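Local coordinates for core protein VP4 (Bluetongue virus, PDB 2JHP) that caps viral messenger RNA within the inner core of the virion, carrying methyltransferase sites that bind S-adenosyl-L-homocysteine and guanine, at residues 110-124 and 489-503. Sequence-based numbering, arbitrary orientation.
Sequences RIRMRKGFGDALRNY and LTYDPAWAMNFAVSL. With GUN (guanine), chain E; SAH (S-adenosyl-L-homocysteine), chain B.
Helix 114-124 packs over strand 499-503 with their directions nearly parallel, the short-segment axes approaching to 11.9 Å, while the chain at Met113 comes closest to Tyr491, just before short helix 493-496. The strand belongs to a mixed seven-stranded sheet ordered 3-2-1-4-5-7-6, the Rossmann-like methyltransferase fold, and the helix lies against one of its faces beside the S-adenosyl-L-homocysteine and guanine pockets. Arg114 lays its guanidinium flat on Trp495, planes 4° apart, with CZ 3.5 Å from Trp495 CZ3. The chain, extended from CG to NE, lays its methylenes along the indole, CG over the five-membered ring; a long side chain ending in a flat cation suits a broad aromatic face. Phe117 turns CG anti to its backbone N (chi1 169°), which carries the ring in among Trp495, Ala496 and Phe499. Ala496, small enough to approach closely, covers one ring face, its CB 3.4 Å from Phe117 CE1; Phe499 CD1 comes 3.7 Å from Phe117 CE2, the two rings slid apart. Guanine N2 sits at the edges of both Phe117 and Trp495 and makes a weak hydrogen bond to Arg114 O. With no side chain at Gly118, the base can lie against the helix backbone, guanine N3 3.4 Å from Gly118 CA. Further along, Leu121 CD1 meets Val501 CG2 tip to tip, and Tyr124 CE2 rests on Leu503 CD2, so alternate strand residues feed the hydrophobic layer. Arg122 grips the S-adenosyl-L-homocysteine carboxylate through NE and NH2, while Asp119 OD1 takes a hydrogen bond from Arg122 NH1. Asp492 has two roles: OD1 N-caps helix 493-496 through weak bonds from Ala494 N and Trp495 N, and OD2 accepts a salt-bridging hydrogen bond from Arg110 NH1 at 2.6 Å, syn but 34° out of the carboxylate plane.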
# COMPACT_ATOMS: atom_id res chain seq x y z
N ARG A 110 12.72 -11.52 2.91
CA ARG A 110 12.01 -10.81 3.97
C ARG A 110 11.56 -9.38 3.55
O ARG A 110 10.42 -8.98 3.82
CB ARG A 110 12.88 -10.77 5.21
CG ARG A 110 12.09 -10.74 6.44
CD ARG A 110 12.23 -12.02 7.20
NE ARG A 110 13.01 -11.87 8.43
CZ ARG A 110 12.61 -11.26 9.54
NH1 ARG A 110 11.43 -10.69 9.68
NH2 ARG A 110 13.43 -11.25 10.54
N ILE A 111 12.44 -8.64 2.88
CA ILE A 111 12.09 -7.31 2.35
C ILE A 111 10.98 -7.40 1.31
O ILE A 111 10.08 -6.55 1.26
CB ILE A 111 13.31 -6.56 1.76
CG1 ILE A 111 14.27 -6.13 2.87
CG2 ILE A 111 12.84 -5.34 0.94
CD1 ILE A 111 15.54 -5.45 2.38
N ARG A 112 11.02 -8.44 0.48
CA ARG A 112 9.96 -8.68 -0.51
C ARG A 112 8.59 -9.00 0.10
O ARG A 112 7.57 -8.70 -0.51
CB ARG A 112 10.37 -9.77 -1.50
CG ARG A 112 11.55 -9.40 -2.41
CD ARG A 112 11.13 -8.51 -3.58
NE ARG A 112 12.27 -7.93 -4.29
CZ ARG A 112 12.99 -8.56 -5.22
NH1 ARG A 112 12.69 -9.80 -5.59
NH2 ARG A 112 14.01 -7.94 -5.80
N MET A 113 8.58 -9.58 1.29
CA MET A 113 7.33 -9.98 1.96
C MET A 113 6.50 -8.82 2.49
O MET A 113 5.33 -9.00 2.82
CB MET A 113 7.61 -10.91 3.15
CG MET A 113 8.10 -12.27 2.80
SD MET A 113 8.25 -13.26 4.29
CE MET A 113 9.64 -14.22 3.79
N ARG A 114 7.12 -7.64 2.60
CA ARG A 114 6.41 -6.45 3.06
C ARG A 114 5.22 -6.16 2.18
O ARG A 114 4.18 -5.75 2.68
CB ARG A 114 7.32 -5.22 3.06
CG ARG A 114 8.44 -5.26 4.08
CD ARG A 114 9.31 -4.06 3.92
NE ARG A 114 10.49 -4.16 4.78
CZ ARG A 114 11.38 -3.19 4.94
NH1 ARG A 114 11.24 -2.03 4.32
NH2 ARG A 114 12.42 -3.39 5.74
N LYS A 115 5.37 -6.39 0.87
CA LYS A 115 4.31 -6.13 -0.08
C LYS A 115 3.09 -6.97 0.25
O LYS A 115 1.96 -6.49 0.19
CB LYS A 115 4.78 -6.41 -1.50
CG LYS A 115 4.21 -5.48 -2.55
CD LYS A 115 4.31 -6.06 -3.96
CE LYS A 115 2.98 -6.61 -4.41
NZ LYS A 115 3.07 -7.48 -5.60
N GLY A 116 3.33 -8.22 0.63
CA GLY A 116 2.27 -9.16 0.98
C GLY A 116 1.44 -8.64 2.15
O GLY A 116 0.21 -8.72 2.13
N PHE A 117 2.13 -8.11 3.15
CA PHE A 117 1.45 -7.56 4.31
C PHE A 117 0.54 -6.38 3.92
O PHE A 117 -0.66 -6.40 4.17
CB PHE A 117 2.45 -7.18 5.39
CG PHE A 117 1.86 -6.38 6.49
CD1 PHE A 117 0.95 -6.93 7.34
CD2 PHE A 117 2.21 -5.07 6.66
CE1 PHE A 117 0.40 -6.18 8.36
CE2 PHE A 117 1.68 -4.31 7.67
CZ PHE A 117 0.76 -4.87 8.54
N GLY A 118 1.13 -5.37 3.29
CA GLY A 118 0.36 -4.22 2.81
C GLY A 118 -0.78 -4.56 1.86
O GLY A 118 -1.82 -3.91 1.91
N ASP A 119 -0.59 -5.57 1.02
CA ASP A 119 -1.57 -5.97 0.00
C ASP A 119 -2.79 -6.64 0.61
O ASP A 119 -3.89 -6.52 0.09
CB ASP A 119 -0.96 -6.93 -1.02
CG ASP A 119 -0.03 -6.24 -2.02
OD1 ASP A 119 0.32 -5.05 -1.88
OD2 ASP A 119 0.39 -6.95 -2.96
N ALA A 120 -2.56 -7.39 1.68
CA ALA A 120 -3.63 -8.05 2.38
C ALA A 120 -4.52 -7.01 3.04
O ALA A 120 -5.74 -7.08 2.92
CB ALA A 120 -3.07 -9.02 3.38
N LEU A 121 -3.93 -6.01 3.68
CA LEU A 121 -4.68 -4.91 4.25
C LEU A 121 -5.38 -4.06 3.20
O LEU A 121 -6.46 -3.54 3.45
CB LEU A 121 -3.79 -4.02 5.11
CG LEU A 121 -3.13 -4.61 6.35
CD1 LEU A 121 -2.52 -3.49 7.21
CD2 LEU A 121 -4.12 -5.44 7.18
N ARG A 122 -4.77 -3.90 2.03
CA ARG A 122 -5.34 -3.05 1.02
C ARG A 122 -6.51 -3.73 0.32
O ARG A 122 -7.47 -3.06 -0.07
CB ARG A 122 -4.30 -2.62 -0.01
CG ARG A 122 -4.64 -1.28 -0.68
CD ARG A 122 -3.58 -0.81 -1.67
NE ARG A 122 -2.29 -0.63 -1.02
CZ ARG A 122 -1.32 -1.54 -1.04
NH1 ARG A 122 -1.51 -2.66 -1.71
NH2 ARG A 122 -0.18 -1.31 -0.40
N ASN A 123 -6.44 -5.05 0.18
CA ASN A 123 -7.53 -5.78 -0.45
C ASN A 123 -8.77 -5.75 0.39
O ASN A 123 -9.82 -5.51 -0.12
CB ASN A 123 -7.11 -7.20 -0.84
CG ASN A 123 -6.04 -7.21 -1.95
OD1 ASN A 123 -5.71 -6.18 -2.55
ND2 ASN A 123 -5.50 -8.39 -2.21
N TYR A 124 -8.62 -5.90 1.70
CA TYR A 124 -9.75 -5.72 2.62
C TYR A 124 -10.36 -4.33 2.42
O TYR A 124 -11.60 -4.18 2.39
CB TYR A 124 -9.31 -5.93 4.08
CG TYR A 124 -10.29 -5.41 5.12
CD1 TYR A 124 -11.40 -6.17 5.52
CD2 TYR A 124 -10.11 -4.15 5.71
CE1 TYR A 124 -12.29 -5.69 6.47
CE2 TYR A 124 -11.01 -3.65 6.67
CZ TYR A 124 -12.10 -4.43 7.04
OH TYR A 124 -13.00 -3.95 7.98
N LEU A 489 -1.34 -16.95 3.32
CA LEU A 489 -0.65 -15.67 3.14
C LEU A 489 0.81 -15.69 3.59
O LEU A 489 1.11 -15.98 4.75
CB LEU A 489 -1.38 -14.56 3.90
CG LEU A 489 -0.82 -13.14 3.73
CD1 LEU A 489 -1.03 -12.63 2.30
CD2 LEU A 489 -1.44 -12.18 4.73
N THR A 490 1.70 -15.38 2.66
CA THR A 490 3.10 -15.22 2.98
C THR A 490 3.32 -13.79 3.43
O THR A 490 3.09 -12.83 2.67
CB THR A 490 3.99 -15.58 1.78
OG1 THR A 490 3.91 -16.98 1.56
CG2 THR A 490 5.46 -15.19 2.02
N TYR A 491 3.72 -13.64 4.69
CA TYR A 491 4.04 -12.34 5.24
C TYR A 491 4.94 -12.51 6.46
O TYR A 491 5.17 -13.61 6.94
CB TYR A 491 2.77 -11.56 5.58
CG TYR A 491 2.09 -12.04 6.82
CD1 TYR A 491 2.11 -11.27 7.98
CD2 TYR A 491 1.45 -13.27 6.86
CE1 TYR A 491 1.49 -11.71 9.13
CE2 TYR A 491 0.84 -13.71 8.00
CZ TYR A 491 0.85 -12.93 9.14
OH TYR A 491 0.23 -13.38 10.29
N ASP A 492 5.45 -11.38 6.94
CA ASP A 492 6.44 -11.37 7.98
C ASP A 492 5.82 -10.77 9.24
O ASP A 492 5.57 -9.57 9.32
CB ASP A 492 7.67 -10.60 7.46
CG ASP A 492 8.70 -10.30 8.52
OD1 ASP A 492 8.57 -10.75 9.69
OD2 ASP A 492 9.65 -9.58 8.18
N PRO A 493 5.52 -11.64 10.22
CA PRO A 493 4.87 -11.20 11.46
C PRO A 493 5.61 -10.09 12.23
O PRO A 493 4.96 -9.19 12.78
CB PRO A 493 4.76 -12.50 12.27
CG PRO A 493 4.69 -13.58 11.18
CD PRO A 493 5.71 -13.11 10.19
N ALA A 494 6.94 -10.14 12.26
CA ALA A 494 7.73 -9.08 12.90
C ALA A 494 7.49 -7.71 12.24
O ALA A 494 7.28 -6.70 12.92
CB ALA A 494 9.20 -9.43 12.87
N TRP A 495 7.50 -7.70 10.91
CA TRP A 495 7.25 -6.50 10.16
C TRP A 495 5.86 -5.95 10.47
O TRP A 495 5.73 -4.80 10.86
CB TRP A 495 7.40 -6.77 8.66
CG TRP A 495 7.09 -5.57 7.85
CD1 TRP A 495 5.98 -5.36 7.08
CD2 TRP A 495 7.88 -4.37 7.75
NE1 TRP A 495 6.04 -4.12 6.50
CE2 TRP A 495 7.19 -3.49 6.89
CE3 TRP A 495 9.11 -3.97 8.28
CZ2 TRP A 495 7.69 -2.22 6.55
CZ3 TRP A 495 9.61 -2.71 7.95
CH2 TRP A 495 8.89 -1.85 7.10
N ALA A 496 4.84 -6.79 10.30
CA ALA A 496 3.45 -6.46 10.62
C ALA A 496 3.35 -5.81 12.00
O ALA A 496 2.64 -4.83 12.17
CB ALA A 496 2.57 -7.71 10.53
N MET A 497 4.12 -6.33 12.94
CA MET A 497 4.15 -5.85 14.32
C MET A 497 4.83 -4.50 14.56
O MET A 497 4.80 -4.00 15.68
CB MET A 497 4.72 -6.92 15.25
CG MET A 497 3.69 -7.96 15.63
SD MET A 497 4.34 -9.35 16.54
CE MET A 497 4.15 -8.75 18.19
N ASN A 498 5.43 -3.91 13.53
CA ASN A 498 5.85 -2.51 13.58
C ASN A 498 4.70 -1.53 13.42
O ASN A 498 4.89 -0.32 13.59
CB ASN A 498 6.86 -2.21 12.49
CG ASN A 498 8.20 -2.87 12.73
OD1 ASN A 498 8.72 -2.88 13.85
ND2 ASN A 498 8.78 -3.43 11.68
N PHE A 499 3.51 -2.03 13.05
CA PHE A 499 2.37 -1.17 12.77
C PHE A 499 1.23 -1.37 13.78
O PHE A 499 1.00 -2.48 14.28
CB PHE A 499 1.84 -1.37 11.34
CG PHE A 499 2.81 -0.98 10.22
CD1 PHE A 499 3.64 -1.92 9.62
CD2 PHE A 499 2.85 0.33 9.73
CE1 PHE A 499 4.51 -1.55 8.58
CE2 PHE A 499 3.70 0.68 8.70
CZ PHE A 499 4.53 -0.26 8.13
N ALA A 500 0.54 -0.29 14.12
CA ALA A 500 -0.77 -0.45 14.72
C ALA A 500 -1.77 -0.32 13.61
O ALA A 500 -1.57 0.47 12.68
CB ALA A 500 -1.05 0.58 15.86
N VAL A 501 -2.83 -1.12 13.70
CA VAL A 501 -3.91 -1.10 12.73
C VAL A 501 -5.23 -0.93 13.42
O VAL A 501 -5.54 -1.62 14.41
CB VAL A 501 -3.97 -2.37 11.88
CG1 VAL A 501 -5.04 -2.24 10.83
CG2 VAL A 501 -2.63 -2.66 11.22
N SER A 502 -6.03 -0.02 12.89
CA SER A 502 -7.39 0.21 13.36
C SER A 502 -8.37 -0.31 12.32
O SER A 502 -8.16 -0.12 11.13
CB SER A 502 -7.59 1.70 13.61
OG SER A 502 -7.37 2.46 12.42
N LEU A 503 -9.45 -0.95 12.76
CA LEU A 503 -10.45 -1.53 11.86
C LEU A 503 -11.87 -1.15 12.26
O LEU A 503 -12.20 -1.21 13.44
CB LEU A 503 -10.34 -3.06 11.84
CG LEU A 503 -9.07 -3.76 11.37
CD1 LEU A 503 -9.18 -5.24 11.59
CD2 LEU A 503 -8.85 -3.48 9.91
N9 GUN E . 3.10 -1.95 0.25
C8 GUN E . 3.37 -0.76 -0.28
N7 GUN E . 4.00 -0.01 0.62
C5 GUN E . 4.12 -0.72 1.74
C6 GUN E . 4.68 -0.45 3.00
O6 GUN E . 5.20 0.64 3.23
N1 GUN E . 4.65 -1.44 3.99
C2 GUN E . 4.05 -2.67 3.68
N2 GUN E . 4.00 -3.63 4.59
N3 GUN E . 3.52 -2.89 2.47
C4 GUN E . 3.55 -1.96 1.50
N SAH B . -1.22 4.41 0.96
CA SAH B . -0.35 3.64 0.02
CB SAH B . 1.06 4.20 -0.16
CG SAH B . 1.70 5.02 0.94
SD SAH B . 3.21 5.84 0.33
C SAH B . -0.31 2.15 0.33
O SAH B . -1.34 1.55 0.65
OXT SAH B . 0.74 1.51 0.24
C5' SAH B . 2.83 7.29 1.35
C4' SAH B . 2.27 8.45 0.55
O4' SAH B . 1.37 9.21 1.33
C3' SAH B . 3.36 9.41 0.06
O3' SAH B . 3.04 9.75 -1.28
C2' SAH B . 3.20 10.64 0.94
O2' SAH B . 3.51 11.83 0.28
C1' SAH B . 1.71 10.59 1.28
N9 SAH B . 1.37 11.31 2.53
C8 SAH B . 2.11 11.38 3.68
N7 SAH B . 1.45 12.15 4.58
C5 SAH B . 0.29 12.57 4.02
C6 SAH B . -0.76 13.36 4.49
N6 SAH B . -0.73 13.86 5.72
N1 SAH B . -1.85 13.63 3.67
C2 SAH B . -1.89 13.10 2.39
N3 SAH B . -0.85 12.32 1.92
C4 SAH B . 0.23 12.05 2.72